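Local coordinates for protein ADP-ribosyltransferase (Staphylococcus aureus, PDB 1OJQ) that probably transfers the ADP-ribose group of NAD+ onto a target protein, as a mono-ADP-ribosyltransferase of the C3 exoenzyme family, at residues L154-P159 against T187-G192; K30-N35 against D69-K74; T96-E101 against N123-S128; V194-S197 against K202-I205. One frame throughout, in Å; residues are numbered along the deposited sequence.

Contact 1: residues L154-P159 against T187-G192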
loop_
_atom_site.group_PDB
_atom_site.type_symbol
_atom_site.label_atom_id
_atom_site.label_comp_id
_atom_site.label_asym_id
_atom_site.label_seq_id
_atom_site.Cartn_x
_atom_site.Cartn_y
_atom_site.Cartn_z
ATOM N N LEU A 154 -7.149 2.555 -2.263
ATOM C CA LEU A 154 -6.616 1.407 -2.996
ATOM C C LEU A 154 -6.811 0.184 -2.100
ATOM O O LEU A 154 -6.212 0.107 -1.026
ATOM C CB LEU A 154 -5.158 1.649 -3.365
ATOM C CG LEU A 154 -4.436 0.579 -4.164
ATOM C CD1 LEU A 154 -5.119 0.247 -5.486
ATOM C CD2 LEU A 154 -2.986 1.024 -4.414
ATOM N N LYS A 155 -7.667 -0.723 -2.548
ATOM C CA LYS A 155 -8.069 -1.920 -1.799
ATOM C C LYS A 155 -7.425 -3.127 -2.442
ATOM O O LYS A 155 -7.753 -3.546 -3.559
ATOM C CB LYS A 155 -9.596 -1.943 -1.771
ATOM C CG LYS A 155 -10.232 -3.225 -1.276
ATOM C CD LYS A 155 -11.755 -3.119 -1.226
ATOM C CE LYS A 155 -12.384 -4.440 -0.800
ATOM N NZ LYS A 155 -13.878 -4.388 -0.894
ATOM N N LEU A 156 -6.440 -3.699 -1.753
ATOM C CA LEU A 156 -5.572 -4.701 -2.354
ATOM C C LEU A 156 -5.743 -6.091 -1.763
ATOM O O LEU A 156 -5.508 -6.265 -0.565
ATOM C CB LEU A 156 -4.105 -4.291 -2.174
ATOM C CG LEU A 156 -3.695 -2.970 -2.820
ATOM C CD1 LEU A 156 -2.209 -2.706 -2.515
ATOM C CD2 LEU A 156 -3.962 -2.980 -4.310
ATOM N N GLU A 157 -6.143 -7.059 -2.574
ATOM C CA GLU A 157 -6.225 -8.439 -2.089
ATOM C C GLU A 157 -4.839 -9.084 -2.119
ATOM O O GLU A 157 -4.258 -9.235 -3.191
ATOM C CB GLU A 157 -7.184 -9.258 -2.956
ATOM C CG GLU A 157 -7.552 -10.607 -2.345
ATOM C CD GLU A 157 -8.189 -11.512 -3.391
ATOM O OE1 GLU A 157 -8.095 -12.748 -3.292
ATOM O OE2 GLU A 157 -8.792 -10.986 -4.342
ATOM N N LEU A 158 -4.289 -9.480 -0.978
ATOM C CA LEU A 158 -2.995 -10.130 -0.928
ATOM C C LEU A 158 -3.184 -11.646 -0.916
ATOM O O LEU A 158 -3.942 -12.115 -0.062
ATOM C CB LEU A 158 -2.234 -9.782 0.350
ATOM C CG LEU A 158 -2.014 -8.304 0.638
ATOM C CD1 LEU A 158 -1.165 -8.143 1.887
ATOM C CD2 LEU A 158 -1.378 -7.630 -0.574
ATOM N N PRO A 159 -2.540 -12.368 -1.791
ATOM C CA PRO A 159 -2.656 -13.837 -1.752
ATOM C C PRO A 159 -2.135 -14.431 -0.453
ATOM O O PRO A 159 -1.209 -13.917 0.180
ATOM C CB PRO A 159 -1.736 -14.284 -2.890
ATOM C CG PRO A 159 -1.609 -13.107 -3.803
ATOM C CD PRO A 159 -1.686 -11.902 -2.907
ATOM N N THR A 187 6.144 -4.508 -5.792
ATOM C CA THR A 187 4.791 -5.046 -5.707
ATOM C C THR A 187 4.022 -4.693 -6.974
ATOM O O THR A 187 4.071 -3.570 -7.459
ATOM C CB THR A 187 4.065 -4.531 -4.444
ATOM O OG1 THR A 187 4.593 -5.210 -3.285
ATOM C CG2 THR A 187 2.580 -4.845 -4.473
ATOM N N GLU A 188 3.299 -5.687 -7.497
ATOM C CA GLU A 188 2.438 -5.456 -8.644
ATOM C C GLU A 188 0.995 -5.774 -8.293
ATOM O O GLU A 188 0.771 -6.782 -7.614
ATOM C CB GLU A 188 2.831 -6.357 -9.820
ATOM C CG GLU A 188 4.272 -6.143 -10.262
ATOM C CD GLU A 188 4.653 -7.233 -11.266
ATOM O OE1 GLU A 188 4.784 -8.402 -10.834
ATOM O OE2 GLU A 188 4.800 -6.860 -12.446
ATOM N N TYR A 189 0.069 -4.955 -8.780
ATOM C CA TYR A 189 -1.347 -5.254 -8.550
ATOM C C TYR A 189 -2.106 -5.050 -9.861
ATOM O O TYR A 189 -1.751 -4.135 -10.611
ATOM C CB TYR A 189 -1.947 -4.405 -7.439
ATOM C CG TYR A 189 -1.754 -2.913 -7.556
ATOM C CD1 TYR A 189 -2.739 -2.111 -8.132
ATOM C CD2 TYR A 189 -0.586 -2.321 -7.089
ATOM C CE1 TYR A 189 -2.554 -0.739 -8.233
ATOM C CE2 TYR A 189 -0.401 -0.950 -7.192
ATOM C CZ TYR A 189 -1.395 -0.180 -7.766
ATOM O OH TYR A 189 -1.217 1.186 -7.877
ATOM N N ALA A 190 -3.071 -5.935 -10.069
ATOM C CA ALA A 190 -3.944 -5.944 -11.229
ATOM C C ALA A 190 -5.319 -5.408 -10.817
ATOM O O ALA A 190 -5.982 -6.002 -9.980
ATOM C CB ALA A 190 -4.089 -7.321 -11.845
ATOM N N VAL A 191 -5.694 -4.279 -11.411
ATOM C CA VAL A 191 -6.916 -3.605 -10.988
ATOM C C VAL A 191 -8.147 -4.347 -11.491
ATOM O O VAL A 191 -8.250 -4.636 -12.678
ATOM C CB VAL A 191 -6.924 -2.148 -11.493
ATOM C CG1 VAL A 191 -8.290 -1.534 -11.213
ATOM C CG2 VAL A 191 -5.804 -1.368 -10.819
ATOM N N GLY A 192 -9.087 -4.658 -10.609
ATOM C CA GLY A 192 -10.355 -5.287 -10.919
ATOM C C GLY A 192 -11.421 -4.256 -11.275
ATOM O O GLY A 192 -12.189 -4.430 -12.228
#
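Tyr189 meets Leu154 and Leu156 across two strands that are not sheet neighbours. Strand 203-209 runs between them, so no hydrogen bond joins segments 154-159 and 187-192. The nearest pair of CA atoms, Leu156 CA and Tyr189 CA, is 7.5 Å apart.

Segment 187-192 starts with Thr187, whose OG1 is hydrogen-bonded to Pro184 O in the turn just before. Tyr189 follows and makes the contact. Its CB points toward strand 152-158. Its CG sits between the backbone N and the carbonyl carbon (chi1 52°), and the ring stands up from its strand beside both leucines. Leu156 CD2 lies near the root of the ring, 3.9 Å from Tyr189 CG. Leu154 takes the far end. Its CD1 is 3.9 Å from Tyr189 CE1, and its CD2 is at the same range, 3.9 Å, from Tyr189 OH. Leu156 CD2 and Leu154 CD1 approach the ring obliquely. The Leu154 and Tyr189 side chains come from opposite directions. Ala207 of the intervening strand touches both Leu156 and Tyr189. The hydroxyl end is polar but buried, and Tyr91 OH is its hydrogen-bond partner. Further on, Val191 packs on Tyr131 of strand 130-133.

Leu154 lies about 4 Å, side chain to side chain, from Arg85, which binds NAD+. This is an apolar cluster on one face of the mixed five-stranded sheet of the ADP-ribosyltransferase fold, close to the NAD+ site.

Contact 2: residues K30-N35 against D69-K74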
loop_
_atom_site.group_PDB
_atom_site.type_symbol
_atom_site.label_atom_id
_atom_site.label_comp_id
_atom_site.label_asym_id
_atom_site.label_seq_id
_atom_site.Cartn_x
_atom_site.Cartn_y
_atom_site.Cartn_z
ATOM N N LYS A 30 14.293 -4.544 13.485
ATOM C CA LYS A 30 13.482 -3.482 14.104
ATOM C C LYS A 30 13.902 -2.095 13.656
ATOM O O LYS A 30 13.071 -1.243 13.347
ATOM C CB LYS A 30 13.623 -3.612 15.625
ATOM C CG LYS A 30 12.974 -4.893 16.144
ATOM C CD LYS A 30 12.736 -4.712 17.637
ATOM C CE LYS A 30 13.603 -5.667 18.438
ATOM N NZ LYS A 30 13.450 -5.378 19.901
ATOM N N MET A 31 15.219 -1.889 13.612
ATOM C CA MET A 31 15.795 -0.613 13.226
ATOM C C MET A 31 15.457 -0.252 11.786
ATOM O O MET A 31 15.155 0.902 11.465
ATOM C CB MET A 31 17.314 -0.660 13.381
ATOM C CG MET A 31 18.110 0.527 12.887
ATOM S SD MET A 31 19.881 0.095 12.833
ATOM C CE MET A 31 20.259 0.436 11.118
ATOM N N ALA A 32 15.547 -1.249 10.909
ATOM C CA ALA A 32 15.249 -1.014 9.505
ATOM C C ALA A 32 13.802 -0.597 9.317
ATOM O O ALA A 32 13.545 0.352 8.583
ATOM C CB ALA A 32 15.458 -2.282 8.681
ATOM N N ILE A 33 12.887 -1.351 9.940
ATOM C CA ILE A 33 11.480 -0.983 9.737
ATOM C C ILE A 33 11.229 0.395 10.331
ATOM O O ILE A 33 10.590 1.248 9.703
ATOM C CB ILE A 33 10.532 -2.009 10.374
ATOM C CG1 ILE A 33 10.650 -3.398 9.729
ATOM C CG2 ILE A 33 9.087 -1.528 10.385
ATOM C CD1 ILE A 33 10.067 -4.487 10.626
ATOM N N TYR A 34 11.722 0.648 11.540
ATOM C CA TYR A 34 11.438 1.937 12.193
ATOM C C TYR A 34 11.964 3.076 11.330
ATOM O O TYR A 34 11.263 4.043 11.047
ATOM C CB TYR A 34 12.044 2.018 13.601
ATOM C CG TYR A 34 11.512 3.207 14.370
ATOM C CD1 TYR A 34 10.374 3.098 15.164
ATOM C CD2 TYR A 34 12.133 4.449 14.307
ATOM C CE1 TYR A 34 9.857 4.163 15.871
ATOM C CE2 TYR A 34 11.629 5.530 15.010
ATOM C CZ TYR A 34 10.503 5.388 15.788
ATOM O OH TYR A 34 10.022 6.466 16.483
ATOM N N ASN A 35 13.224 2.994 10.921
ATOM C CA ASN A 35 13.802 4.062 10.107
ATOM C C ASN A 35 13.038 4.271 8.806
ATOM O O ASN A 35 12.898 5.411 8.353
ATOM C CB ASN A 35 15.279 3.790 9.814
ATOM C CG ASN A 35 16.136 4.047 11.037
ATOM O OD1 ASN A 35 15.764 4.786 11.958
ATOM N ND2 ASN A 35 17.300 3.410 11.056
ATOM N N ASP A 69 14.472 -5.716 2.514
ATOM C CA ASP A 69 14.006 -6.855 1.746
ATOM C C ASP A 69 14.037 -8.109 2.614
ATOM O O ASP A 69 13.092 -8.888 2.598
ATOM C CB ASP A 69 14.870 -7.104 0.520
ATOM C CG ASP A 69 14.716 -6.114 -0.617
ATOM O OD1 ASP A 69 13.863 -5.191 -0.583
ATOM O OD2 ASP A 69 15.498 -6.292 -1.576
ATOM N N SER A 70 15.152 -8.273 3.329
ATOM C CA SER A 70 15.280 -9.452 4.187
ATOM C C SER A 70 14.258 -9.432 5.314
ATOM O O SER A 70 13.581 -10.440 5.574
ATOM C CB SER A 70 16.716 -9.517 4.724
ATOM O OG SER A 70 16.763 -10.425 5.805
ATOM N N THR A 71 14.121 -8.262 5.955
ATOM C CA THR A 71 13.139 -8.164 7.034
ATOM C C THR A 71 11.726 -8.547 6.597
ATOM O O THR A 71 10.999 -9.315 7.246
ATOM C CB THR A 71 13.157 -6.723 7.584
ATOM O OG1 THR A 71 14.472 -6.501 8.118
ATOM C CG2 THR A 71 12.128 -6.532 8.686
ATOM N N ILE A 72 11.287 -7.988 5.462
ATOM C CA ILE A 72 9.909 -8.263 4.996
ATOM C C ILE A 72 9.740 -9.734 4.670
ATOM O O ILE A 72 8.685 -10.329 4.900
ATOM C CB ILE A 72 9.605 -7.337 3.805
ATOM C CG1 ILE A 72 9.589 -5.841 4.190
ATOM C CG2 ILE A 72 8.315 -7.706 3.080
ATOM C CD1 ILE A 72 9.498 -4.889 2.998
ATOM N N SER A 73 10.761 -10.362 4.137
ATOM C CA SER A 73 10.723 -11.767 3.712
ATOM C C SER A 73 10.565 -12.703 4.897
ATOM O O SER A 73 10.288 -13.885 4.698
ATOM C CB SER A 73 12.009 -12.106 2.933
ATOM O OG SER A 73 13.101 -12.366 3.832
ATOM N N LYS A 74 10.757 -12.201 6.123
ATOM C CA LYS A 74 10.681 -13.055 7.307
ATOM C C LYS A 74 9.259 -13.439 7.690
ATOM O O LYS A 74 9.064 -14.315 8.541
ATOM C CB LYS A 74 11.381 -12.404 8.519
ATOM C CG LYS A 74 12.899 -12.486 8.327
ATOM C CD LYS A 74 13.637 -11.930 9.537
ATOM C CE LYS A 74 15.147 -12.006 9.341
ATOM N NZ LYS A 74 15.840 -11.543 10.594
#
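Ile33 and Thr71 meet where helix 27-38 packs against the C-terminal end of helix 59-73. This is helix-helix packing in the N-terminal helical part of the ADP-ribosyltransferase fold. Ile33 CA and Thr71 CA are the nearest pair, 7.9 Å apart.

The first shell is small. Thr71 CG2 touches the long branch of Ile33 at two points. It lies 3.6 Å from Ile33 CG1 and 3.5 Å from Ile33 CD1, the latter tighter than usual for two carbons. Thr71 CG2 is anti to the backbone N, which turns the methyl to the isoleucine and leaves OG1 on the other branch (chi1 -62°). Ala32 CB completes the contact at longer range, 4.4 Å from Thr71 OG1.

Thr71 OG1 lies within hydrogen-bonding reach of Asp29 OD1, at the start of helix 27-38, and of Gln67 O in its own helix. It has one proton to share between them. The other carboxylate oxygen, Asp29 OD2, forms a salt bridge with Lys74 NZ. Asp29 thus ties the two helices together beside the apolar touch. Ile33 also packs on Ile167. Thr37, which binds NAD+, is one turn further along the helix, and its OG1 donates to Tyr34 O.

Asp69 forms a salt bridge with Arg185 and a hydrogen bond with Tyr136. Ser73 OG donates to Ser70 O at 2.6 Å, with a C=O...OG angle of 124°.

Contact 3: residues T96-E101 against N123-S128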
loop_
_atom_site.group_PDB
_atom_site.type_symbol
_atom_site.label_atom_id
_atom_site.label_comp_id
_atom_site.label_asym_id
_atom_site.label_seq_id
_atom_site.Cartn_x
_atom_site.Cartn_y
_atom_site.Cartn_z
ATOM N N THR A 96 -2.717 6.612 -17.962
ATOM C CA THR A 96 -2.882 6.985 -19.364
ATOM C C THR A 96 -4.333 7.186 -19.780
ATOM O O THR A 96 -5.154 6.341 -19.420
ATOM C CB THR A 96 -2.289 5.882 -20.279
ATOM O OG1 THR A 96 -0.892 5.787 -20.021
ATOM C CG2 THR A 96 -2.515 6.261 -21.727
ATOM N N GLY A 97 -4.657 8.218 -20.544
ATOM C CA GLY A 97 -5.954 8.592 -21.025
ATOM C C GLY A 97 -6.778 9.407 -20.033
ATOM O O GLY A 97 -7.833 9.903 -20.444
ATOM N N PHE A 98 -6.329 9.533 -18.783
ATOM C CA PHE A 98 -7.012 10.348 -17.772
ATOM C C PHE A 98 -6.304 11.696 -17.723
ATOM O O PHE A 98 -5.215 11.810 -17.156
ATOM C CB PHE A 98 -7.039 9.694 -16.391
ATOM C CG PHE A 98 -8.138 10.296 -15.518
ATOM C CD1 PHE A 98 -9.461 9.981 -15.761
ATOM C CD2 PHE A 98 -7.826 11.172 -14.492
ATOM C CE1 PHE A 98 -10.474 10.514 -14.968
ATOM C CE2 PHE A 98 -8.832 11.690 -13.686
ATOM C CZ PHE A 98 -10.155 11.368 -13.921
ATOM N N THR A 99 -6.915 12.711 -18.359
ATOM C CA THR A 99 -6.136 13.907 -18.656
ATOM C C THR A 99 -6.042 14.842 -17.459
ATOM O O THR A 99 -6.756 14.685 -16.470
ATOM C CB THR A 99 -6.750 14.690 -19.840
ATOM O OG1 THR A 99 -7.947 15.324 -19.379
ATOM C CG2 THR A 99 -7.141 13.728 -20.941
ATOM N N ARG A 100 -5.147 15.825 -17.567
ATOM C CA ARG A 100 -5.120 16.847 -16.519
ATOM C C ARG A 100 -6.481 17.497 -16.321
ATOM O O ARG A 100 -6.875 17.813 -15.199
ATOM C CB ARG A 100 -4.102 17.937 -16.878
ATOM C CG ARG A 100 -4.174 19.163 -15.971
ATOM C CD ARG A 100 -3.641 18.811 -14.579
ATOM N NE ARG A 100 -3.735 19.954 -13.670
ATOM C CZ ARG A 100 -4.745 20.185 -12.830
ATOM N NH1 ARG A 100 -5.803 19.384 -12.732
ATOM N NH2 ARG A 100 -4.726 21.258 -12.040
ATOM N N GLU A 101 -7.217 17.722 -17.421
ATOM C CA GLU A 101 -8.539 18.341 -17.249
ATOM C C GLU A 101 -9.517 17.364 -16.617
ATOM O O GLU A 101 -10.370 17.801 -15.841
ATOM C CB GLU A 101 -9.104 18.865 -18.573
ATOM C CG GLU A 101 -10.294 19.791 -18.358
ATOM C CD GLU A 101 -9.896 21.114 -17.720
ATOM O OE1 GLU A 101 -10.813 21.930 -17.473
ATOM O OE2 GLU A 101 -8.705 21.381 -17.458
ATOM N N ASN A 123 -12.438 3.658 -14.342
ATOM C CA ASN A 123 -12.596 2.210 -14.394
ATOM C C ASN A 123 -12.229 1.682 -15.769
ATOM O O ASN A 123 -11.566 0.688 -16.017
ATOM C CB ASN A 123 -14.045 1.834 -14.064
ATOM C CG ASN A 123 -14.221 0.326 -14.172
ATOM O OD1 ASN A 123 -13.848 -0.367 -13.216
ATOM N ND2 ASN A 123 -14.739 -0.180 -15.276
ATOM N N ASN A 124 -12.716 2.422 -16.777
ATOM C CA ASN A 124 -12.440 1.999 -18.148
ATOM C C ASN A 124 -10.947 2.068 -18.442
ATOM O O ASN A 124 -10.430 1.213 -19.168
ATOM C CB ASN A 124 -13.230 2.846 -19.155
ATOM C CG ASN A 124 -12.720 2.577 -20.564
ATOM O OD1 ASN A 124 -11.820 3.263 -21.047
ATOM N ND2 ASN A 124 -13.306 1.558 -21.178
ATOM N N LEU A 125 -10.222 3.026 -17.886
ATOM C CA LEU A 125 -8.791 3.208 -18.096
ATOM C C LEU A 125 -7.901 2.406 -17.143
ATOM O O LEU A 125 -6.710 2.213 -17.445
ATOM C CB LEU A 125 -8.423 4.695 -17.951
ATOM C CG LEU A 125 -9.105 5.604 -18.983
ATOM C CD1 LEU A 125 -8.751 7.056 -18.689
ATOM C CD2 LEU A 125 -8.723 5.175 -20.394
ATOM N N MET A 126 -8.434 1.936 -16.005
ATOM C CA MET A 126 -7.528 1.188 -15.125
ATOM C C MET A 126 -7.861 -0.299 -15.031
ATOM O O MET A 126 -6.979 -1.088 -14.645
ATOM C CB MET A 126 -7.531 1.826 -13.731
ATOM C CG MET A 126 -7.187 3.309 -13.743
ATOM S SD MET A 126 -7.153 3.921 -12.027
ATOM C CE MET A 126 -5.805 2.907 -11.390
ATOM N N ASN A 127 -9.080 -0.713 -15.358
ATOM C CA ASN A 127 -9.384 -2.134 -15.156
ATOM C C ASN A 127 -8.514 -3.021 -16.038
ATOM O O ASN A 127 -8.115 -2.663 -17.149
ATOM C CB ASN A 127 -10.866 -2.427 -15.412
ATOM C CG ASN A 127 -11.125 -2.672 -16.886
ATOM O OD1 ASN A 127 -10.966 -3.808 -17.359
ATOM N ND2 ASN A 127 -11.510 -1.602 -17.573
ATOM N N SER A 128 -8.225 -4.190 -15.473
ATOM C CA SER A 128 -7.394 -5.179 -16.125
ATOM C C SER A 128 -5.974 -4.682 -16.390
ATOM O O SER A 128 -5.309 -5.282 -17.249
ATOM C CB SER A 128 -8.051 -5.630 -17.440
ATOM O OG SER A 128 -9.382 -6.096 -17.245
HETATM O O HOH W 1 -4.822 3.784 -18.813
#
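Leu125 lays its CD1 methyl over the backbone between Gly97 and Phe98. The contact lies in the helical part that flanks the mixed sheet of the ADP-ribosyltransferase fold, and joins the C-terminal end of helix 116-126 to the loop that leads into helix 100-106. CD1 of Leu125 is 3.4 Å from Gly97 C and 3.5 Å from Phe98 N. The CG of Leu125 is anti to its carbonyl carbon (chi1 -62°), which carries both methyls out toward the loop.

Gly97 has a positive phi (84°) and no side chain, and Leu125 packs closely against its backbone. Phe98 comes next. Its CB is 3.9 Å from Leu125 CD1, which reaches the edge of the ring, near the ring plane. The two side chains cross at about a right angle. The Phe98 side chain also packs on Leu103 and Leu106 of helix 100-106.

A water bridges the backbones beside the leucine. It donates to Thr96 O at 2.6 Å and to Leu125 O at 2.8 Å, and so gives each carbonyl a donor.

Thr99 is the N-cap of helix 100-106. Its side chain caps a backbone N just past the segment, and Asp102 OD2 accepts from Thr99 N in return, a capping box. After helix 116-126, Asn127 folds back on the last turn. Asn123 O accepts from Asn127 N at 2.9 Å and, from the opposite face of the carbonyl plane, from Asn127 ND2 at 2.8 Å.

Contact 4: residues V194-S197 against K202-I205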
loop_
_atom_site.group_PDB
_atom_site.type_symbol
_atom_site.label_atom_id
_atom_site.label_comp_id
_atom_site.label_asym_id
_atom_site.label_seq_id
_atom_site.Cartn_x
_atom_site.Cartn_y
_atom_site.Cartn_z
ATOM N N VAL A 194 -12.859 0.181 -10.520
ATOM C CA VAL A 194 -12.847 1.493 -9.887
ATOM C C VAL A 194 -14.285 1.929 -9.659
ATOM O O VAL A 194 -15.014 2.128 -10.638
ATOM C CB VAL A 194 -12.120 2.563 -10.724
ATOM C CG1 VAL A 194 -12.084 3.859 -9.908
ATOM C CG2 VAL A 194 -10.738 2.105 -11.121
ATOM N N LYS A 195 -14.697 2.071 -8.406
ATOM C CA LYS A 195 -16.070 2.396 -8.055
ATOM C C LYS A 195 -16.150 3.546 -7.051
ATOM O O LYS A 195 -15.171 3.873 -6.385
ATOM C CB LYS A 195 -16.751 1.183 -7.430
ATOM C CG LYS A 195 -16.753 -0.103 -8.245
ATOM C CD LYS A 195 -17.561 -1.150 -7.455
ATOM C CE LYS A 195 -17.761 -2.423 -8.257
ATOM N NZ LYS A 195 -18.380 -2.174 -9.596
ATOM N N LEU A 196 -17.326 4.152 -6.923
ATOM C CA LEU A 196 -17.561 5.117 -5.861
ATOM C C LEU A 196 -17.991 4.414 -4.583
ATOM O O LEU A 196 -18.634 3.362 -4.659
ATOM C CB LEU A 196 -18.646 6.134 -6.261
ATOM C CG LEU A 196 -18.078 7.254 -7.157
ATOM C CD1 LEU A 196 -19.183 8.051 -7.823
ATOM C CD2 LEU A 196 -17.150 8.142 -6.349
ATOM N N SER A 197 -17.638 4.972 -3.448
ATOM C CA SER A 197 -17.897 4.499 -2.107
ATOM C C SER A 197 -19.367 4.295 -1.789
ATOM O O SER A 197 -20.205 3.940 -2.609
ATOM C CB SER A 197 -17.365 5.550 -1.110
ATOM O OG SER A 197 -17.989 6.796 -1.437
ATOM N N LYS A 202 -15.820 8.845 -1.865
ATOM C CA LYS A 202 -14.548 8.138 -1.888
ATOM C C LYS A 202 -14.459 7.332 -3.182
ATOM O O LYS A 202 -15.453 6.756 -3.630
ATOM C CB LYS A 202 -14.423 7.238 -0.657
ATOM C CG LYS A 202 -13.019 6.735 -0.377
ATOM C CD LYS A 202 -12.931 6.154 1.028
ATOM C CE LYS A 202 -13.426 4.718 1.070
ATOM N NZ LYS A 202 -13.435 4.158 2.459
ATOM N N ILE A 203 -13.282 7.303 -3.802
ATOM C CA ILE A 203 -13.101 6.468 -4.984
ATOM C C ILE A 203 -12.366 5.189 -4.592
ATOM O O ILE A 203 -11.241 5.241 -4.095
ATOM C CB ILE A 203 -12.349 7.239 -6.081
ATOM C CG1 ILE A 203 -13.069 8.538 -6.467
ATOM C CG2 ILE A 203 -12.109 6.378 -7.317
ATOM C CD1 ILE A 203 -12.195 9.514 -7.237
ATOM N N ILE A 204 -12.981 4.023 -4.824
ATOM C CA ILE A 204 -12.327 2.779 -4.417
ATOM C C ILE A 204 -11.799 2.015 -5.629
ATOM O O ILE A 204 -12.532 1.636 -6.553
ATOM C CB ILE A 204 -13.303 1.920 -3.592
ATOM C CG1 ILE A 204 -13.877 2.659 -2.366
ATOM C CG2 ILE A 204 -12.651 0.604 -3.169
ATOM C CD1 ILE A 204 -14.666 1.766 -1.436
ATOM N N ILE A 205 -10.485 1.798 -5.649
ATOM C CA ILE A 205 -9.814 1.011 -6.671
ATOM C C ILE A 205 -9.512 -0.360 -6.069
ATOM O O ILE A 205 -8.713 -0.432 -5.131
ATOM C CB ILE A 205 -8.504 1.664 -7.159
ATOM C CG1 ILE A 205 -8.701 3.106 -7.637
ATOM C CG2 ILE A 205 -7.828 0.791 -8.220
ATOM C CD1 ILE A 205 -7.443 3.919 -7.823
#
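This is the closed end of the antiparallel beta hairpin formed by strands 187-196 and 203-209. Val194 pairs with Ile205, Lys195 with Ile204, and Leu196 with Ile203. The short strand axes are 4.7 Å apart.

Lys195 and Ile204 form the hydrogen-bonded pair. Lys195 N donates to Ile204 O at 2.9 Å, and Ile204 N donates to Lys195 O at 2.7 Å. The second bond lies nearly along the C=O axis. Toward the turn, Ser197 N donates to Lys202 O at 2.8 Å. The same carbonyl is approached by Leu196 CA. A further bond from Lys202 N to Ser197 OG is doubtful.

Val194, Leu196, Ile203 and Ile205 share one face. Val194 CG1 is anti to the backbone N (chi1 -176°) and reaches diagonally to Ile203 CG2, at 3.6 Å. It also lies 4.1 Å from Ile205 CG1, where the two side chains run side by side. Leu196 bends its end inward, so that CD2 comes to 4.1 Å from Ile203 CG1. Helix 116-126 lies over this face, with Val119 on Val194 and Leu196.

Lys195 and Ile204 point to the other face. Lys202 leads away from the hairpin, and its NZ forms a salt bridge with Glu153 of strand 152-158. Leu86, which binds NAD+, is about 5 Å from the Lys202 side chain. The pattern is that of a two-stranded antiparallel hairpin within the mixed sheet of the ADP-ribosyltransferase fold.

Overall arrangement
Contacts 1 and 4 share strand 187-196 and the same sheet, with centres 14 Å apart. Lys155 N reaches Ile205 O at 2.8 Å, a probable hydrogen bond between them. Contact 3 touches both. Ser128 N lies 2.8 Å from Val191 O of contact 1, and Asn123 OD1 lies 2.9 Å from Val194 N of contact 4. Helix 116-126 and the residues after it thereby meet strand 187-196. Contact 2 stands apart: its centre is 22 Å from that of contact 1 and about 35 Å from that of contact 3. NAD+-binding residues lie close to contacts 1, 2 and 4, through Arg85, Thr37 and Leu86. In contact 3, Phe98 is about 10 Å from Asp90, between side chains.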